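PDB 2DXQ: acetyltransferase from Agrobacterium tumefaciens, which probably transfers an acetyl group from acetyl-CoA to an as yet unidentified acceptor, as a member of the GNAT family. Local coordinates for residues L69-L74 with Y81-N86. Residues are numbered along the deposited sequence; the frame is centred on the assembly and turned at random.
Sequences LIVPNL and YAFIEN
Val71 and Tyr81 face each other as a hydrogen-bonded antiparallel pair, and their side chains form the contact's tight part. With CG between the backbone N and the carbonyl carbon (chi1 54°), the Tyr81 ring tilts toward the neighbouring strand, against the Val71 side chain. Val71 CB lies over one ring face, a CH-pi contact 4.0 Å from the Tyr81 ring centroid and offset toward the rim, while Val71 CG1 reaches Tyr81 OH at 3.5 Å. At the ring edge stands the amide of Asn73, turned 75° to the ring, with OD1 3.5 Å from Tyr81 CE1; its ND2 is held by Thr75 OG1 and Arg79 O, and OD1 takes a weak hydrogen bond from Asn86 ND2 of the second subunit. A water bridges Tyr81 OH and Pro72 O, tying the phenol to the chain just past the strand.

Two pairs of backbone bonds, at Leu69 with Phe83 and Val71 with Tyr81, fix the register; the longest joins Tyr81 N to Val71 O at 3.2 Å. Across the strands, Ile70 and Ala82 barely meet (CG1 to CB 4.4 Å), and Ile70 is partly exposed.

Their face meets Ala110 of helix 98-112 through Ala82. On the other, Phe83 stacks on Phe83 of the second subunit. Helix 75-78 joins the two strands, and strand 81-88 pairs on its other edge with 117-122, through Ala82 and Ile84, in the central GNAT sheet.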
loop_
_atom_site.group_PDB
_atom_site.type_symbol
_atom_site.label_atom_id
_atom_site.label_comp_id
_atom_site.label_asym_id
_atom_site.label_seq_id
_atom_site.Cartn_x
_atom_site.Cartn_y
_atom_site.Cartn_z
ATOM N N LEU A 69 -0.048 -6.890 -0.346
ATOM C CA LEU A 69 -0.260 -6.153 -1.595
ATOM C C LEU A 69 1.099 -5.993 -2.264
ATOM O O LEU A 69 1.960 -5.272 -1.768
ATOM C CB LEU A 69 -0.871 -4.773 -1.317
ATOM C CG LEU A 69 -2.060 -4.709 -0.347
ATOM C CD1 LEU A 69 -2.373 -3.264 0.017
ATOM C CD2 LEU A 69 -3.283 -5.390 -0.975
ATOM N N ILE A 70 1.300 -6.680 -3.377
ATOM C CA ILE A 70 2.561 -6.580 -4.123
ATOM C C ILE A 70 2.318 -5.658 -5.307
ATOM O O ILE A 70 1.336 -5.830 -6.039
ATOM C CB ILE A 70 3.063 -7.959 -4.621
ATOM C CG1 ILE A 70 3.396 -8.869 -3.427
ATOM C CG2 ILE A 70 4.309 -7.779 -5.510
ATOM C CD1 ILE A 70 3.643 -10.363 -3.814
ATOM N N VAL A 71 3.217 -4.693 -5.483
ATOM C CA VAL A 71 2.986 -3.571 -6.411
ATOM C C VAL A 71 4.113 -3.500 -7.445
ATOM O O VAL A 71 5.280 -3.455 -7.070
ATOM C CB VAL A 71 2.944 -2.223 -5.640
ATOM C CG1 VAL A 71 2.471 -1.085 -6.572
ATOM C CG2 VAL A 71 2.035 -2.306 -4.393
ATOM N N PRO A 72 3.771 -3.453 -8.749
ATOM C CA PRO A 72 4.808 -3.291 -9.766
ATOM C C PRO A 72 5.428 -1.886 -9.681
ATOM O O PRO A 72 4.719 -0.919 -9.331
ATOM C CB PRO A 72 4.040 -3.465 -11.086
ATOM C CG PRO A 72 2.644 -3.119 -10.773
ATOM C CD PRO A 72 2.418 -3.496 -9.327
ATOM N N ASN A 73 6.717 -1.789 -10.023
ATOM C CA ASN A 73 7.533 -0.612 -9.709
ATOM C C ASN A 73 8.775 -0.501 -10.602
ATOM O O ASN A 73 9.412 -1.504 -10.900
ATOM C CB ASN A 73 7.958 -0.681 -8.240
ATOM C CG ASN A 73 8.783 0.501 -7.804
ATOM O OD1 ASN A 73 8.353 1.654 -7.893
ATOM N ND2 ASN A 73 9.979 0.221 -7.315
ATOM N N LEU A 74 9.120 0.726 -10.999
ATOM C CA LEU A 74 10.284 0.988 -11.864
ATOM C C LEU A 74 11.554 1.442 -11.127
ATOM O O LEU A 74 12.660 1.411 -11.688
ATOM C CB LEU A 74 9.914 2.015 -12.944
ATOM C CG LEU A 74 9.034 1.493 -14.078
ATOM C CD1 LEU A 74 8.334 2.636 -14.804
ATOM C CD2 LEU A 74 9.871 0.644 -15.040
ATOM N N TYR A 81 7.458 -3.515 -4.734
ATOM C CA TYR A 81 7.469 -3.347 -3.287
ATOM C C TYR A 81 6.121 -3.821 -2.776
ATOM O O TYR A 81 5.184 -4.054 -3.557
ATOM C CB TYR A 81 7.751 -1.890 -2.868
ATOM C CG TYR A 81 6.808 -0.911 -3.513
ATOM C CD1 TYR A 81 7.157 -0.272 -4.704
ATOM C CD2 TYR A 81 5.576 -0.619 -2.935
ATOM C CE1 TYR A 81 6.283 0.615 -5.322
ATOM C CE2 TYR A 81 4.685 0.260 -3.548
ATOM C CZ TYR A 81 5.050 0.876 -4.740
ATOM O OH TYR A 81 4.187 1.764 -5.331
ATOM N N ALA A 82 5.993 -3.945 -1.462
ATOM C CA ALA A 82 4.761 -4.494 -0.924
ATOM C C ALA A 82 4.304 -3.743 0.305
ATOM O O ALA A 82 5.121 -3.142 1.009
ATOM C CB ALA A 82 4.952 -5.969 -0.581
ATOM N N PHE A 83 2.996 -3.790 0.551
ATOM C CA PHE A 83 2.418 -3.371 1.828
ATOM C C PHE A 83 1.747 -4.566 2.477
ATOM O O PHE A 83 1.264 -5.488 1.785
ATOM C CB PHE A 83 1.322 -2.339 1.613
ATOM C CG PHE A 83 1.804 -1.039 1.044
ATOM C CD1 PHE A 83 2.277 -0.043 1.879
ATOM C CD2 PHE A 83 1.756 -0.816 -0.324
ATOM C CE1 PHE A 83 2.720 1.173 1.353
ATOM C CE2 PHE A 83 2.179 0.403 -0.862
ATOM C CZ PHE A 83 2.660 1.397 -0.019
ATOM N N ILE A 84 1.660 -4.526 3.797
ATOM C CA ILE A 84 0.824 -5.487 4.529
ATOM C C ILE A 84 -0.274 -4.738 5.270
ATOM O O ILE A 84 -0.000 -3.730 5.942
ATOM C CB ILE A 84 1.665 -6.379 5.470
ATOM C CG1 ILE A 84 2.529 -7.331 4.626
ATOM C CG2 ILE A 84 0.759 -7.193 6.416
ATOM C CD1 ILE A 84 3.494 -8.171 5.452
ATOM N N GLU A 85 -1.510 -5.210 5.120
ATOM C CA GLU A 85 -2.667 -4.512 5.671
ATOM C C GLU A 85 -3.633 -5.448 6.380
ATOM O O GLU A 85 -3.561 -6.664 6.231
ATOM C CB GLU A 85 -3.417 -3.772 4.553
ATOM C CG GLU A 85 -2.959 -2.306 4.381
ATOM C CD GLU A 85 -3.284 -1.463 5.600
ATOM O OE1 GLU A 85 -4.063 -1.934 6.465
ATOM O OE2 GLU A 85 -2.745 -0.339 5.718
ATOM N N ASN A 86 -4.526 -4.847 7.159
ATOM C CA ASN A 86 -5.604 -5.544 7.857
ATOM C C ASN A 86 -5.158 -6.798 8.596
ATOM O O ASN A 86 -5.692 -7.901 8.405
ATOM C CB ASN A 86 -6.790 -5.794 6.944
ATOM C CG ASN A 86 -7.451 -4.498 6.515
ATOM O OD1 ASN A 86 -7.531 -3.541 7.298
ATOM N ND2 ASN A 86 -7.903 -4.451 5.277
HETATM O O HOH W 1 4.524 1.645 -8.032
#